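Local atomic coordinates of PHO85 cyclin-10 (Saccharomyces cerevisiae, PDB entry 4KRD), a protein that is the cyclin partner of the kinase PHO85, with which it forms a holoenzyme that phosphorylates and negatively regulates glycogen synthase GSY2. Residues B[27-32]-B[191-196]; B[49-54]-B[128-133]; B[89-94]-B[159-164]. One frame throughout, in Å; residues are numbered along the deposited sequence.

Interaction 1 (B[27-32]-B[191-196])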
loop_
_atom_site.group_PDB
_atom_site.type_symbol
_atom_site.label_atom_id
_atom_site.label_comp_id
_atom_site.label_asym_id
_atom_site.label_seq_id
_atom_site.Cartn_x
_atom_site.Cartn_y
_atom_site.Cartn_z
ATOM N N VAL B 27 1.706 9.566 18.981
ATOM C CA VAL B 27 1.528 9.495 17.535
ATOM C C VAL B 27 2.821 9.833 16.799
ATOM O O VAL B 27 3.009 9.447 15.645
ATOM C CB VAL B 27 0.391 10.417 17.060
ATOM C CG1 VAL B 27 0.793 11.878 17.229
ATOM C CG2 VAL B 27 0.026 10.115 15.614
ATOM N N ASP B 28 3.718 10.540 17.475
ATOM C CA ASP B 28 4.995 10.914 16.874
ATOM C C ASP B 28 6.163 10.059 17.369
ATOM O O ASP B 28 7.323 10.463 17.258
ATOM C CB ASP B 28 5.285 12.400 17.115
ATOM N N VAL B 29 5.862 8.877 17.904
ATOM C CA VAL B 29 6.907 7.977 18.397
ATOM C C VAL B 29 7.930 7.679 17.296
ATOM O O VAL B 29 7.604 7.686 16.106
ATOM C CB VAL B 29 6.314 6.658 18.973
ATOM C CG1 VAL B 29 5.846 5.744 17.854
ATOM C CG2 VAL B 29 7.328 5.950 19.863
ATOM N N GLU B 30 9.174 7.430 17.690
ATOM C CA GLU B 30 10.235 7.217 16.711
ATOM C C GLU B 30 10.484 5.733 16.471
ATOM O O GLU B 30 10.353 4.915 17.387
ATOM C CB GLU B 30 11.528 7.912 17.155
ATOM N N VAL B 31 10.832 5.389 15.232
ATOM C CA VAL B 31 11.193 4.013 14.907
ATOM C C VAL B 31 12.244 3.551 15.905
ATOM O O VAL B 31 13.266 4.218 16.097
ATOM C CB VAL B 31 11.763 3.869 13.475
ATOM C CG1 VAL B 31 12.082 2.406 13.171
ATOM C CG2 VAL B 31 10.792 4.431 12.446
ATOM N N PRO B 32 11.988 2.408 16.556
ATOM C CA PRO B 32 12.897 1.884 17.577
ATOM C C PRO B 32 14.281 1.604 16.998
ATOM O O PRO B 32 14.387 0.976 15.946
ATOM C CB PRO B 32 12.225 0.571 17.997
ATOM C CG PRO B 32 10.792 0.717 17.591
ATOM C CD PRO B 32 10.829 1.530 16.339
ATOM N N LYS B 191 3.245 1.070 14.971
ATOM C CA LYS B 191 3.115 -0.384 15.038
ATOM C C LYS B 191 4.479 -1.021 15.291
ATOM O O LYS B 191 4.589 -1.954 16.095
ATOM C CB LYS B 191 2.389 -0.947 13.809
ATOM C CG LYS B 191 0.936 -0.440 13.741
ATOM C CD LYS B 191 0.088 -1.257 12.809
ATOM C CE LYS B 191 -1.359 -0.809 12.869
ATOM N NZ LYS B 191 -1.593 0.489 12.199
ATOM N N LEU B 192 5.519 -0.475 14.657
ATOM C CA LEU B 192 6.886 -0.909 14.908
ATOM C C LEU B 192 7.200 -0.762 16.393
ATOM O O LEU B 192 7.758 -1.673 17.022
ATOM C CB LEU B 192 7.895 -0.095 14.083
ATOM C CG LEU B 192 7.901 -0.301 12.565
ATOM C CD1 LEU B 192 9.162 0.275 11.937
ATOM C CD2 LEU B 192 7.782 -1.763 12.235
ATOM N N ALA B 193 6.820 0.381 16.952
ATOM C CA ALA B 193 7.050 0.649 18.367
ATOM C C ALA B 193 6.255 -0.306 19.246
ATOM O O ALA B 193 6.802 -0.885 20.181
ATOM C CB ALA B 193 6.699 2.083 18.705
ATOM N N ALA B 194 4.965 -0.452 18.943
ATOM C CA ALA B 194 4.069 -1.297 19.728
ATOM C C ALA B 194 4.596 -2.714 19.920
ATOM O O ALA B 194 4.356 -3.322 20.966
ATOM C CB ALA B 194 2.670 -1.326 19.112
ATOM N N SER B 195 5.314 -3.245 18.929
ATOM C CA SER B 195 5.810 -4.613 19.038
ATOM C C SER B 195 6.651 -4.798 20.303
ATOM O O SER B 195 6.543 -5.821 20.981
ATOM C CB SER B 195 6.599 -5.046 17.791
ATOM O OG SER B 195 7.840 -4.379 17.700
ATOM N N LYS B 196 7.477 -3.804 20.614
ATOM C CA LYS B 196 8.300 -3.853 21.820
ATOM C C LYS B 196 7.542 -3.399 23.075
ATOM O O LYS B 196 7.716 -3.967 24.154
ATOM C CB LYS B 196 9.585 -3.035 21.647
ATOM C CG LYS B 196 10.524 -3.154 22.848
ATOM C CD LYS B 196 11.798 -2.325 22.677
ATOM C CE LYS B 196 12.731 -2.522 23.875
ATOM N NZ LYS B 196 14.040 -1.834 23.707
#
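Pro32 sits on the helix of segment 191-196 over Leu192 and Ala193: CG comes to 3.8 Å from the CA of Ala193, and CD to 4.0 Å from the CB of Leu192, the proline and leucine side chains crossing at about a right angle. Val29 straddles the methyl of Ala193, since both of its branches approach that CB, CG1 at 3.9 Å and CG2 at 4.1 Å. Its chi1 of 75° sets CG1 between the backbone N and the carbonyl carbon, with CG2 anti to the N, which turns the fork of the valine onto the helix. All the side-chain pairs that meet are apolar, and they lay the loop that precedes helix 36-54 against helix 189-203 of the cyclin domain, where the chain of another protein also packs on Val31 and Leu192 and its acidic side chain pairs with Lys191 NZ. Val31 holds CG1 anti to its N (chi1 -178°), and this methyl reaches CD1 of Leu192 at 3.8 Å. One turn after Leu192, Lys196 forms a salt bridge with Glu38 of helix 36-54. Within the helix, Ser195 OG donates to Leu192 O at 2.8 Å, while the Ser195 side chain also touches Leu103 and Thr106.

Interaction 2 (B[49-54]-B[128-133])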
loop_
_atom_site.group_PDB
_atom_site.type_symbol
_atom_site.label_atom_id
_atom_site.label_comp_id
_atom_site.label_asym_id
_atom_site.label_seq_id
_atom_site.Cartn_x
_atom_site.Cartn_y
_atom_site.Cartn_z
ATOM N N LEU B 49 5.405 -15.750 25.728
ATOM C CA LEU B 49 4.421 -15.182 26.658
ATOM C C LEU B 49 2.980 -15.458 26.244
ATOM O O LEU B 49 2.123 -15.731 27.083
ATOM C CB LEU B 49 4.666 -13.693 26.889
ATOM C CG LEU B 49 5.986 -13.401 27.600
ATOM C CD1 LEU B 49 6.282 -11.920 27.647
ATOM C CD2 LEU B 49 5.980 -14.002 29.016
ATOM N N LEU B 50 2.705 -15.418 24.943
ATOM C CA LEU B 50 1.382 -15.790 24.475
ATOM C C LEU B 50 1.076 -17.244 24.844
ATOM O O LEU B 50 -0.044 -17.578 25.226
ATOM C CB LEU B 50 1.273 -15.575 22.961
ATOM C CG LEU B 50 1.268 -14.093 22.608
ATOM C CD1 LEU B 50 1.390 -13.893 21.084
ATOM C CD2 LEU B 50 -0.010 -13.479 23.162
ATOM N N LEU B 51 2.069 -18.106 24.690
ATOM C CA LEU B 51 1.925 -19.507 25.072
ATOM C C LEU B 51 1.584 -19.605 26.561
ATOM O O LEU B 51 0.660 -20.312 26.944
ATOM C CB LEU B 51 3.207 -20.281 24.767
ATOM C CG LEU B 51 3.439 -20.654 23.302
ATOM C CD1 LEU B 51 4.865 -21.139 23.080
ATOM C CD2 LEU B 51 2.429 -21.707 22.854
ATOM N N LYS B 52 2.317 -18.869 27.387
ATOM C CA LYS B 52 2.035 -18.814 28.822
ATOM C C LYS B 52 0.599 -18.375 29.120
ATOM O O LYS B 52 -0.130 -19.054 29.843
ATOM C CB LYS B 52 3.016 -17.884 29.533
ATOM C CG LYS B 52 4.391 -18.476 29.750
ATOM C CD LYS B 52 5.147 -17.725 30.845
ATOM C CE LYS B 52 6.524 -18.335 31.095
ATOM N NZ LYS B 52 7.412 -18.238 29.894
ATOM N N LEU B 53 0.199 -17.235 28.564
ATOM C CA LEU B 53 -1.147 -16.714 28.761
ATOM C C LEU B 53 -2.228 -17.687 28.311
ATOM O O LEU B 53 -3.313 -17.718 28.887
ATOM C CB LEU B 53 -1.320 -15.408 27.983
ATOM C CG LEU B 53 -1.082 -14.085 28.700
ATOM C CD1 LEU B 53 0.285 -14.057 29.363
ATOM C CD2 LEU B 53 -1.231 -12.951 27.687
ATOM N N SER B 54 -1.941 -18.464 27.269
ATOM C CA SER B 54 -2.959 -19.313 26.664
ATOM C C SER B 54 -3.326 -20.508 27.555
ATOM O O SER B 54 -4.381 -21.117 27.383
ATOM C CB SER B 54 -2.508 -19.799 25.283
ATOM O OG SER B 54 -2.324 -18.692 24.399
ATOM N N LEU B 128 -3.053 -19.736 21.861
ATOM C CA LEU B 128 -1.931 -20.231 21.065
ATOM C C LEU B 128 -1.425 -21.553 21.654
ATOM O O LEU B 128 -1.188 -21.625 22.854
ATOM C CB LEU B 128 -0.791 -19.222 21.111
ATOM C CG LEU B 128 0.490 -19.552 20.335
ATOM C CD1 LEU B 128 0.207 -19.833 18.855
ATOM C CD2 LEU B 128 1.483 -18.408 20.493
ATOM N N GLN B 129 -1.239 -22.573 20.815
ATOM C CA GLN B 129 -0.637 -23.848 21.237
ATOM C C GLN B 129 0.758 -23.996 20.646
ATOM O O GLN B 129 1.063 -23.391 19.609
ATOM C CB GLN B 129 -1.459 -25.041 20.749
ATOM C CG GLN B 129 -2.933 -25.010 21.064
ATOM C CD GLN B 129 -3.647 -26.211 20.456
ATOM O OE1 GLN B 129 -4.169 -26.141 19.341
ATOM N NE2 GLN B 129 -3.647 -27.330 21.179
ATOM N N GLU B 130 1.591 -24.829 21.277
ATOM C CA GLU B 130 2.963 -25.021 20.817
ATOM C C GLU B 130 3.002 -25.636 19.429
ATOM O O GLU B 130 3.907 -25.354 18.639
ATOM C CB GLU B 130 3.777 -25.890 21.789
ATOM C CG GLU B 130 5.269 -25.974 21.427
ATOM C CD GLU B 130 6.018 -24.643 21.613
ATOM O OE1 GLU B 130 6.132 -24.175 22.769
ATOM O OE2 GLU B 130 6.501 -24.066 20.607
ATOM N N LYS B 131 2.022 -26.479 19.126
ATOM C CA LYS B 131 1.971 -27.107 17.810
ATOM C C LYS B 131 1.610 -26.125 16.678
ATOM O O LYS B 131 1.655 -26.488 15.499
ATOM C CB LYS B 131 1.021 -28.303 17.810
ATOM C CG LYS B 131 1.484 -29.438 18.716
ATOM C CD LYS B 131 0.984 -30.782 18.219
ATOM C CE LYS B 131 1.696 -31.930 18.923
ATOM N NZ LYS B 131 1.442 -33.222 18.227
ATOM N N GLU B 132 1.263 -24.895 17.043
ATOM C CA GLU B 132 0.902 -23.867 16.047
ATOM C C GLU B 132 2.047 -22.902 15.787
ATOM O O GLU B 132 2.015 -22.136 14.809
ATOM C CB GLU B 132 -0.357 -23.117 16.497
ATOM C CG GLU B 132 -1.609 -24.007 16.454
ATOM C CD GLU B 132 -2.735 -23.562 17.384
ATOM O OE1 GLU B 132 -2.565 -22.574 18.129
ATOM O OE2 GLU B 132 -3.801 -24.219 17.368
ATOM N N VAL B 133 3.076 -22.954 16.632
ATOM C CA VAL B 133 4.140 -21.950 16.597
ATOM C C VAL B 133 5.014 -21.958 15.336
ATOM O O VAL B 133 5.301 -20.899 14.762
ATOM C CB VAL B 133 5.043 -22.019 17.842
ATOM C CG1 VAL B 133 6.296 -21.172 17.631
ATOM C CG2 VAL B 133 4.263 -21.575 19.084
#
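Ser54 and Leu128 supply the polar link between segments 49-54 and 128-133. Leu128 N donates to Ser54 OG at 2.8 Å, nearly straight with an N-H...O angle of 166°. The same hydroxyl donates to Leu50 O at 2.7 Å from above the carbonyl plane, on the face opposite that used by Ser54 N. One bond received and one given hold the Ser54 side chain in the rotamer with OG anti to the carbonyl carbon (chi1 -62°).

The apolar part centres on Leu51. Its CD2 meets CG of Leu128 at 3.8 Å, the two side chains crossing at a slant, and also lies against the backbone of Leu128 to Glu130, 3.6 Å from Gln129 C. Its CD1 reaches CG2 of Val133 at 4.1 Å. Leu128 lays CD2 against CB of Leu50 at 3.8 Å, while Phe113 of helix 99-113 touches both leucines. At the outer margin, Glu130 bends at chi2 and brings OE1 to 3.3 Å from Leu51 CD1.

Gln129 N donates to Glu132 OE1 at 3.0 Å, and this oxygen has Tyr71 OH as a further partner. The contact joins the last turns of helix 36-54 to the start of helix 130-148, an inter-helix junction within the mainly helical cyclin fold.

Interaction 3 (B[89-94]-B[159-164])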
loop_
_atom_site.group_PDB
_atom_site.type_symbol
_atom_site.label_atom_id
_atom_site.label_comp_id
_atom_site.label_asym_id
_atom_site.label_seq_id
_atom_site.Cartn_x
_atom_site.Cartn_y
_atom_site.Cartn_z
ATOM N N LYS B 89 16.964 -18.521 13.563
ATOM C CA LYS B 89 18.362 -18.351 13.157
ATOM C C LYS B 89 18.546 -18.796 11.718
ATOM O O LYS B 89 19.197 -18.110 10.924
ATOM C CB LYS B 89 19.307 -19.178 14.041
ATOM C CG LYS B 89 19.394 -18.740 15.490
ATOM C CD LYS B 89 20.001 -19.838 16.374
ATOM C CE LYS B 89 20.006 -19.435 17.851
ATOM N NZ LYS B 89 20.168 -20.611 18.753
ATOM N N ARG B 90 17.995 -19.962 11.390
ATOM C CA ARG B 90 18.091 -20.478 10.029
ATOM C C ARG B 90 17.479 -19.515 9.004
ATOM O O ARG B 90 18.064 -19.273 7.952
ATOM C CB ARG B 90 17.462 -21.872 9.917
ATOM C CG ARG B 90 17.292 -22.351 8.480
ATOM C CD ARG B 90 16.826 -23.796 8.386
ATOM N NE ARG B 90 16.442 -24.134 7.016
ATOM C CZ ARG B 90 17.298 -24.472 6.054
ATOM N NH1 ARG B 90 18.601 -24.530 6.307
ATOM N NH2 ARG B 90 16.850 -24.750 4.835
ATOM N N ILE B 91 16.307 -18.968 9.319
ATOM C CA ILE B 91 15.631 -18.029 8.424
ATOM C C ILE B 91 16.487 -16.781 8.199
ATOM O O ILE B 91 16.692 -16.348 7.062
ATOM C CB ILE B 91 14.213 -17.654 8.960
ATOM C CG1 ILE B 91 13.316 -18.893 9.010
ATOM C CG2 ILE B 91 13.551 -16.593 8.086
ATOM C CD1 ILE B 91 11.912 -18.655 9.611
ATOM N N GLN B 92 17.007 -16.210 9.278
ATOM C CA GLN B 92 17.804 -14.994 9.161
ATOM C C GLN B 92 19.156 -15.237 8.488
ATOM O O GLN B 92 19.648 -14.382 7.752
ATOM C CB GLN B 92 17.991 -14.335 10.529
ATOM C CG GLN B 92 18.820 -13.058 10.503
ATOM C CD GLN B 92 18.218 -11.969 9.615
ATOM O OE1 GLN B 92 18.880 -10.982 9.281
ATOM N NE2 GLN B 92 16.967 -12.151 9.225
ATOM N N ASP B 93 19.753 -16.397 8.745
ATOM C CA ASP B 93 21.019 -16.772 8.114
ATOM C C ASP B 93 20.858 -16.863 6.602
ATOM O O ASP B 93 21.745 -16.461 5.838
ATOM C CB ASP B 93 21.514 -18.119 8.652
ATOM C CG ASP B 93 22.164 -18.001 10.019
ATOM O OD1 ASP B 93 22.571 -16.876 10.392
ATOM O OD2 ASP B 93 22.270 -19.035 10.717
ATOM N N LYS B 94 19.710 -17.388 6.179
ATOM C CA LYS B 94 19.410 -17.604 4.771
ATOM C C LYS B 94 18.837 -16.366 4.070
ATOM O O LYS B 94 19.022 -16.182 2.864
ATOM C CB LYS B 94 18.422 -18.765 4.631
ATOM C CG LYS B 94 18.918 -20.091 5.173
ATOM C CD LYS B 94 19.926 -20.744 4.233
ATOM C CE LYS B 94 20.178 -22.202 4.615
ATOM N NZ LYS B 94 21.129 -22.882 3.686
ATOM N N SER B 159 10.178 -21.097 0.604
ATOM C CA SER B 159 9.705 -22.441 0.933
ATOM C C SER B 159 10.846 -23.363 1.383
ATOM O O SER B 159 10.768 -23.995 2.435
ATOM C CB SER B 159 9.009 -23.062 -0.278
ATOM O OG SER B 159 7.864 -22.317 -0.640
ATOM N N LYS B 160 11.908 -23.427 0.585
ATOM C CA LYS B 160 13.047 -24.291 0.895
ATOM C C LYS B 160 13.721 -23.887 2.194
ATOM O O LYS B 160 14.154 -24.740 2.966
ATOM C CB LYS B 160 14.075 -24.264 -0.236
ATOM C CG LYS B 160 13.558 -24.783 -1.563
ATOM C CD LYS B 160 14.620 -24.622 -2.651
ATOM C CE LYS B 160 14.096 -25.034 -4.021
ATOM N NZ LYS B 160 15.123 -24.791 -5.075
ATOM N N VAL B 161 13.830 -22.587 2.431
ATOM C CA VAL B 161 14.400 -22.112 3.684
ATOM C C VAL B 161 13.595 -22.626 4.880
ATOM O O VAL B 161 14.171 -23.055 5.886
ATOM C CB VAL B 161 14.483 -20.577 3.723
ATOM C CG1 VAL B 161 14.775 -20.095 5.142
ATOM C CG2 VAL B 161 15.541 -20.084 2.757
ATOM N N CYS B 162 12.266 -22.608 4.753
ATOM C CA CYS B 162 11.367 -23.000 5.837
ATOM C C CYS B 162 11.066 -24.492 5.829
ATOM O O CYS B 162 10.370 -25.004 6.712
ATOM C CB CYS B 162 10.052 -22.219 5.749
ATOM S SG CYS B 162 10.236 -20.438 5.977
ATOM N N GLY B 163 11.586 -25.182 4.817
ATOM C CA GLY B 163 11.446 -26.618 4.721
ATOM C C GLY B 163 10.019 -27.080 4.512
ATOM O O GLY B 163 9.618 -28.112 5.041
ATOM N N ILE B 164 9.247 -26.314 3.745
ATOM C CA ILE B 164 7.876 -26.700 3.453
ATOM C C ILE B 164 7.644 -26.652 1.958
ATOM O O ILE B 164 8.491 -26.172 1.215
ATOM C CB ILE B 164 6.849 -25.781 4.155
ATOM C CG1 ILE B 164 6.961 -24.348 3.630
ATOM C CG2 ILE B 164 7.031 -25.815 5.662
ATOM C CD1 ILE B 164 5.950 -23.414 4.244
#
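The guanidinium of Arg90 meets segment 159-164 at its edge: Lys160 O lies in its plane, and Val161 O is tilted 24° from it. No residue of segment 159-164 is stacked on either face. The two carbonyls belong to the last turn of helix 155-162, which closes in a Schellman motif with Gly163 as the C-prime residue at positive phi, so the arginine works within the cyclin domain as a side-chain donor to a helix C-terminus. NE gives the shorter bond, 2.8 Å to Val161 O and in the carbonyl plane. NH2 bonds Lys160 O at 3.3 Å with an N-H...O angle of 147°, and adds a weak bond to Val161 O. The chain gets there with CG anti to the backbone N (chi1 169°) and is extended from CG to NE. The positive group beside these helix-end carbonyls is probably favourable electrostatically. Replacing Arg90 by a leucine would probably leave the carbonyls of Lys160 and Val161 without these donors and remove the polar part of the contact.

Beneath this polar edge, Val161 packs between the helices. Its CG1 lies 4.0 Å from CA of Ile91, whose CD1 is 4.4 Å from Cys162 SG; from helix 130-148, Ile137 touches Ile91 and Ile138 touches Cys162. Lys94 runs past Val161 in the opposite sense, its CB lying 3.7 Å from Val161 CG2.

Overall arrangement
The three contacts are separate. The centres of interaction 1 and interaction 2 lie 24 Å apart, those of interaction 1 and interaction 3 lie 27 Å apart, and those of interaction 2 and interaction 3 lie 22 Å apart; no two come closer than about 9 Å between nearest atoms. Along the chain, interaction 1 spans the other two, whose segments alternate. Helix 36-54 links interactions 1 and 2, since Glu38 near its start pairs with Lys196 and its final turns form interaction 2. Helix 130-148 links interactions 2 and 3: it begins at the former and lends Ile137 and Ile138 to the latter. Of the three, interaction 1 alone is touched by another protein chain of the assembly; interactions 2 and 3 join helices within the cyclin domain.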